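Side-chain contacts in Methylcobalamin\: coenzyme M methyltransferase (Methanosarcina mazei, PDB 4AY7), which catalyses the transfer of a methyl group from a methylated corrinoid to coenzyme M, a zinc-dependent step of methanogenesis: residues L67-L72 / E334-L339; K168-W173 / D217-D222. One frame throughout, in Å; residues are numbered along the deposited sequence. Where two conformers were deposited one is given.

In the fold
Both contacts belong to the same TIM barrel, on opposite sides of the chain's centre, with their own centres 37 Å apart. They share no helix. Contact 1 joins helix 59-71, which precedes the first strand of the parallel sheet, to helix 333-346, which follows the last. Contact 2, nested between those segments in the sequence, joins helix 167-176 to the loop leading into helix 221-238. Each involves two buried and two exposed residues, so neither is purely core or purely surface. In contact 1 polar oxygens meet aliphatic carbon; in contact 2, on the zinc side of the barrel, a methionine sulfur meets an aromatic edge. Neither contains a hydrogen bond between its segments.

Contact 1. Residues L67-L72 / E334-L339; sequences LANHEL and ENVKAL
Asn69 and Val336 meet between two helices of the TIM barrel, one preceding the first strand of the parallel sheet and the other following the last. Their side chains come from opposite directions, and the amide oxygen Asn69 OD1 lies 3.7 Å from the methyl carbon Val336 CG1. That methyl stands anti to its own backbone nitrogen (chi1 180°), which extends it from the helix towards the asparagine. The amide is held from both ends: OD1 is hydrogen-bonded to Ser73 OG, while ND2 bonds the carbonyl oxygen of Thr39, next to the coenzyme M-binding Gln38. The buried polar group thus has partners of its own and offers the valine a fixed surface, to which Ser73 and Leu75 add further packing.

Towards solvent the second pair meets differently. Lys337 runs alongside the backbone carbonyl of Leu72 rather than pointing at it, and a bend at chi3 (79°) wraps its methylenes past the oxygen. CG, CD and CE of Lys337 all lie within 4 Å of Leu72 O, whereas the ammonium makes no hydrogen bond to it. The closest approach is through Lys337 CD, 3.6 Å from Leu72 O.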
loop_
_atom_site.group_PDB
_atom_site.type_symbol
_atom_site.label_atom_id
_atom_site.label_comp_id
_atom_site.label_asym_id
_atom_site.label_seq_id
_atom_site.Cartn_x
_atom_site.Cartn_y
_atom_site.Cartn_z
ATOM N N LEU A 67 -3.045 15.743 0.606
ATOM C CA LEU A 67 -3.101 16.552 1.779
ATOM C C LEU A 67 -4.557 16.720 2.184
ATOM O O LEU A 67 -4.844 16.856 3.366
ATOM C CB LEU A 67 -2.477 17.925 1.554
ATOM C CG LEU A 67 -0.953 17.980 1.574
ATOM C CD1 LEU A 67 -0.342 18.221 2.961
ATOM C CD2 LEU A 67 -0.428 16.653 1.081
ATOM N N ALA A 68 -5.459 16.708 1.198
ATOM C CA ALA A 68 -6.868 16.955 1.433
ATOM C C ALA A 68 -7.462 15.842 2.271
ATOM O O ALA A 68 -8.305 16.153 3.137
ATOM C CB ALA A 68 -7.641 17.171 0.105
ATOM N N ASN A 69 -7.028 14.583 2.066
ATOM C CA ASN A 69 -7.504 13.463 2.876
ATOM C C ASN A 69 -6.598 13.244 4.099
ATOM O O ASN A 69 -6.415 12.076 4.579
ATOM C CB ASN A 69 -7.644 12.132 2.071
ATOM C CG ASN A 69 -8.591 11.133 2.763
ATOM O OD1 ASN A 69 -9.006 11.387 3.908
ATOM N ND2 ASN A 69 -8.971 10.037 2.087
ATOM N N HIS A 70 -5.980 14.352 4.518
ATOM C CA HIS A 70 -5.291 14.469 5.776
ATOM C C HIS A 70 -5.912 15.628 6.511
ATOM O O HIS A 70 -6.353 15.509 7.653
ATOM C CB HIS A 70 -3.786 14.686 5.553
ATOM C CG HIS A 70 -3.075 15.156 6.766
ATOM N ND1 HIS A 70 -3.072 14.444 7.916
ATOM C CD2 HIS A 70 -2.369 16.319 7.015
ATOM C CE1 HIS A 70 -2.390 15.124 8.866
ATOM N NE2 HIS A 70 -1.952 16.273 8.313
ATOM N N GLU A 71 -5.935 16.763 5.855
ATOM C CA GLU A 71 -6.404 17.985 6.476
ATOM C C GLU A 71 -7.947 18.029 6.690
ATOM O O GLU A 71 -8.387 18.499 7.712
ATOM C CB GLU A 71 -5.789 19.209 5.758
ATOM C CG GLU A 71 -4.266 19.242 6.043
ATOM C CD GLU A 71 -3.483 20.432 5.459
ATOM O OE1 GLU A 71 -4.110 21.370 4.911
ATOM O OE2 GLU A 71 -2.218 20.425 5.565
ATOM N N LEU A 72 -8.733 17.459 5.783
ATOM C CA LEU A 72 -10.173 17.394 5.938
ATOM C C LEU A 72 -10.688 16.122 6.653
ATOM O O LEU A 72 -11.794 16.128 7.247
ATOM C CB LEU A 72 -10.856 17.582 4.572
ATOM C CG LEU A 72 -10.728 19.000 4.036
ATOM C CD1 LEU A 72 -11.114 19.079 2.575
ATOM C CD2 LEU A 72 -11.591 19.937 4.883
ATOM N N GLU A 334 -17.371 11.991 5.182
ATOM C CA GLU A 334 -17.838 11.792 6.536
ATOM C C GLU A 334 -17.567 10.324 6.951
ATOM O O GLU A 334 -17.458 10.018 8.128
ATOM C CB GLU A 334 -19.335 12.132 6.671
ATOM C CG GLU A 334 -20.238 11.290 5.767
ATOM C CD GLU A 334 -21.717 11.231 6.180
ATOM O OE1 GLU A 334 -22.259 12.249 6.655
ATOM O OE2 GLU A 334 -22.319 10.124 6.028
ATOM N N ASN A 335 -17.542 9.415 6.012
ATOM C CA ASN A 335 -17.311 7.993 6.327
ATOM C C ASN A 335 -15.829 7.789 6.698
ATOM O O ASN A 335 -15.523 7.062 7.646
ATOM C CB ASN A 335 -17.741 7.084 5.176
ATOM C CG ASN A 335 -19.247 7.008 5.044
ATOM O OD1 ASN A 335 -19.932 7.783 5.693
ATOM N ND2 ASN A 335 -19.764 6.090 4.239
ATOM N N VAL A 336 -14.944 8.505 6.046
ATOM C CA VAL A 336 -13.498 8.448 6.460
ATOM C C VAL A 336 -13.298 9.062 7.856
ATOM O O VAL A 336 -12.588 8.504 8.750
ATOM C CB VAL A 336 -12.587 9.200 5.461
ATOM C CG1 VAL A 336 -11.129 9.093 5.970
ATOM C CG2 VAL A 336 -12.745 8.667 4.028
ATOM N N LYS A 337 -13.983 10.174 8.101
ATOM C CA LYS A 337 -13.924 10.841 9.377
ATOM C C LYS A 337 -14.481 9.993 10.549
ATOM O O LYS A 337 -14.104 10.176 11.698
ATOM C CB LYS A 337 -14.705 12.162 9.339
ATOM C CG LYS A 337 -14.040 13.219 8.490
ATOM C CD LYS A 337 -14.763 14.532 8.505
ATOM C CE LYS A 337 -14.421 15.260 9.784
ATOM N NZ LYS A 337 -15.140 16.550 9.626
ATOM N N ALA A 338 -15.399 9.086 10.216
ATOM C CA ALA A 338 -15.984 8.173 11.183
ATOM C C ALA A 338 -14.916 7.241 11.696
ATOM O O ALA A 338 -14.988 6.836 12.829
ATOM C CB ALA A 338 -17.157 7.397 10.603
ATOM N N LEU A 339 -13.905 6.881 10.909
ATOM C CA LEU A 339 -12.773 6.115 11.478
ATOM C C LEU A 339 -12.021 6.769 12.610
ATOM O O LEU A 339 -11.684 6.158 13.637
ATOM C CB LEU A 339 -11.702 5.812 10.404
ATOM C CG LEU A 339 -11.864 4.609 9.507
ATOM C CD1 LEU A 339 -10.632 4.463 8.561
ATOM C CD2 LEU A 339 -12.172 3.370 10.339
#

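Contact 2. Residues K168-W173 / D217-D222; sequences KSFMKW and DLMSPD
Met219 reaches across to Phe170 and Met171 from the loop between strand 206-210 and helix 221-238, one of the beta-alpha connections of the TIM barrel. Its CB sets off along the gap between the segments rather than straight at the facing helix, and CG continues from there, anti to the carbonyl carbon. Bends at chi2 (-72°) and chi3 (-58°) fold the rest of the chain; as a whole the Met219 side chain crosses that of Phe170 at about a right angle.

The sulfur does most of the touching. Met219 SD sits 3.7 Å from Phe170 CE2 and 4.0 Å from Phe170 CD2, which places it at the ring edge. Measured to the ring centroid of Phe170, Met219 SD is 4.9 Å away and 75° off the normal, a Met-aromatic contact made beside the ring rather than over its face. Roughly at right angles to the direction of the ring, Met171 CG lies 4.4 Å from Met219 SD, a looser approach that is less certain because Met171 was modelled in two conformers. The terminal methyl, Met219 CE, is 4.1 Å from Phe170 CE2 and stands farther out of the ring plane than the sulfur.

Phe170 points towards the loop but is also packed by helices 157-165 and 178-202, so the sulfur meets a ring already set in the hydrophobic interior. Just beyond Met219, Ser220 is the N-cap of helix 221-238, its OG bonded to Ser223 N. Just before it, the exposed Leu218 has its side chain about 10 Å from the zinc ion.

With no charge and no hydrogen bond across the segments, attachment here rests on dispersion and on the probable weak attraction between an electron-rich sulfur and the slightly positive hydrogens of an aromatic rim.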
loop_
_atom_site.group_PDB
_atom_site.type_symbol
_atom_site.label_atom_id
_atom_site.label_comp_id
_atom_site.label_asym_id
_atom_site.label_seq_id
_atom_site.Cartn_x
_atom_site.Cartn_y
_atom_site.Cartn_z
ATOM N N LYS A 168 -0.692 -13.906 -17.221
ATOM C CA LYS A 168 -0.815 -15.206 -17.881
ATOM C C LYS A 168 0.548 -15.944 -18.058
ATOM O O LYS A 168 0.646 -17.156 -17.837
ATOM C CB LYS A 168 -1.485 -14.985 -19.201
ATOM C CG LYS A 168 -1.836 -16.242 -19.937
ATOM C CD LYS A 168 -2.279 -15.890 -21.348
ATOM C CE LYS A 168 -2.002 -17.039 -22.314
ATOM N NZ LYS A 168 -3.018 -18.110 -22.131
ATOM N N SER A 169 1.586 -15.213 -18.464
ATOM C CA SER A 169 2.928 -15.789 -18.583
ATOM C C SER A 169 3.466 -16.101 -17.194
ATOM O O SER A 169 4.084 -17.116 -16.944
ATOM C CB SER A 169 3.875 -14.847 -19.285
ATOM O OG SER A 169 3.374 -14.546 -20.580
ATOM N N PHE A 170 3.228 -15.207 -16.270
ATOM C CA PHE A 170 3.721 -15.386 -14.875
ATOM C C PHE A 170 3.168 -16.678 -14.262
ATOM O O PHE A 170 3.935 -17.504 -13.755
ATOM C CB PHE A 170 3.375 -14.137 -14.070
ATOM C CG PHE A 170 3.976 -14.078 -12.712
ATOM C CD1 PHE A 170 5.254 -13.568 -12.527
ATOM C CD2 PHE A 170 3.266 -14.471 -11.628
ATOM C CE1 PHE A 170 5.809 -13.492 -11.298
ATOM C CE2 PHE A 170 3.830 -14.414 -10.366
ATOM C CZ PHE A 170 5.092 -13.888 -10.201
ATOM N N MET A 171 1.872 -16.926 -14.394
ATOM C CA MET A 171 1.288 -18.146 -13.863
ATOM C C MET A 171 1.819 -19.386 -14.574
ATOM O O MET A 171 2.213 -20.367 -13.928
ATOM C CB MET A 171 -0.240 -18.076 -13.918
ATOM C CG MET A 171 -0.822 -17.177 -12.824
ATOM S SD MET A 171 -2.648 -17.055 -12.775
ATOM C CE MET A 171 -3.148 -18.786 -13.027
ATOM N N LYS A 172 1.893 -19.331 -15.896
ATOM C CA LYS A 172 2.370 -20.463 -16.694
ATOM C C LYS A 172 3.822 -20.782 -16.372
ATOM O O LYS A 172 4.175 -21.932 -16.231
ATOM C CB LYS A 172 2.176 -20.145 -18.192
ATOM C CG LYS A 172 2.412 -21.268 -19.200
ATOM C CD LYS A 172 2.014 -20.794 -20.638
ATOM C CE LYS A 172 1.684 -21.915 -21.648
ATOM N NZ LYS A 172 2.677 -22.194 -22.766
ATOM N N TRP A 173 4.667 -19.766 -16.222
ATOM C CA TRP A 173 6.063 -19.995 -15.876
ATOM C C TRP A 173 6.278 -20.519 -14.473
ATOM O O TRP A 173 7.281 -21.213 -14.204
ATOM C CB TRP A 173 6.858 -18.736 -16.055
ATOM C CG TRP A 173 6.814 -18.237 -17.480
ATOM C CD1 TRP A 173 6.276 -18.856 -18.589
ATOM C CD2 TRP A 173 7.346 -16.994 -17.961
ATOM N NE1 TRP A 173 6.408 -18.050 -19.690
ATOM C CE2 TRP A 173 7.051 -16.929 -19.367
ATOM C CE3 TRP A 173 8.008 -15.955 -17.368
ATOM C CZ2 TRP A 173 7.413 -15.865 -20.141
ATOM C CZ3 TRP A 173 8.356 -14.872 -18.147
ATOM C CH2 TRP A 173 8.096 -14.841 -19.508
ATOM N N ASP A 217 -5.593 -15.928 -3.786
ATOM C CA ASP A 217 -6.611 -15.891 -4.807
ATOM C C ASP A 217 -5.999 -16.038 -6.204
ATOM O O ASP A 217 -6.715 -16.452 -7.107
ATOM C CB ASP A 217 -7.406 -14.596 -4.768
ATOM C CG ASP A 217 -8.227 -14.445 -3.497
ATOM O OD1 ASP A 217 -8.803 -15.454 -3.068
ATOM O OD2 ASP A 217 -8.308 -13.326 -2.927
ATOM N N LEU A 218 -4.710 -15.689 -6.376
ATOM C CA LEU A 218 -4.017 -15.679 -7.699
ATOM C C LEU A 218 -2.840 -16.677 -7.734
ATOM O O LEU A 218 -2.658 -17.324 -8.752
ATOM C CB LEU A 218 -3.517 -14.272 -8.037
ATOM C CG LEU A 218 -4.651 -13.239 -8.258
ATOM C CD1 LEU A 218 -4.285 -11.749 -8.170
ATOM C CD2 LEU A 218 -5.322 -13.565 -9.570
ATOM N N MET A 219 -2.029 -16.758 -6.668
ATOM C CA MET A 219 -0.882 -17.708 -6.604
ATOM C C MET A 219 -1.061 -18.660 -5.411
ATOM O O MET A 219 -1.405 -18.206 -4.330
ATOM C CB MET A 219 0.444 -16.935 -6.431
ATOM C CG MET A 219 0.827 -16.051 -7.594
ATOM S SD MET A 219 1.393 -16.946 -9.071
ATOM C CE MET A 219 2.797 -17.875 -8.389
ATOM N N SER A 220 -0.802 -19.950 -5.610
ATOM C CA SER A 220 -0.850 -20.922 -4.573
ATOM C C SER A 220 0.038 -20.540 -3.386
ATOM O O SER A 220 1.166 -20.057 -3.595
ATOM C CB SER A 220 -0.375 -22.289 -5.078
ATOM O OG SER A 220 1.039 -22.330 -5.278
ATOM N N PRO A 221 -0.413 -20.861 -2.167
ATOM C CA PRO A 221 0.383 -20.702 -0.962
ATOM C C PRO A 221 1.718 -21.423 -1.040
ATOM O O PRO A 221 2.750 -20.899 -0.601
ATOM C CB PRO A 221 -0.513 -21.300 0.145
ATOM C CG PRO A 221 -1.933 -21.095 -0.416
ATOM C CD PRO A 221 -1.803 -21.267 -1.888
ATOM N N ASP A 222 1.706 -22.626 -1.594
ATOM C CA ASP A 222 2.945 -23.326 -1.845
ATOM C C ASP A 222 3.905 -22.491 -2.718
ATOM O O ASP A 222 5.138 -22.511 -2.433
ATOM C CB ASP A 222 2.698 -24.650 -2.573
ATOM C CG ASP A 222 2.313 -25.760 -1.620
ATOM O OD1 ASP A 222 2.312 -25.550 -0.389
ATOM O OD2 ASP A 222 2.084 -26.885 -2.109
#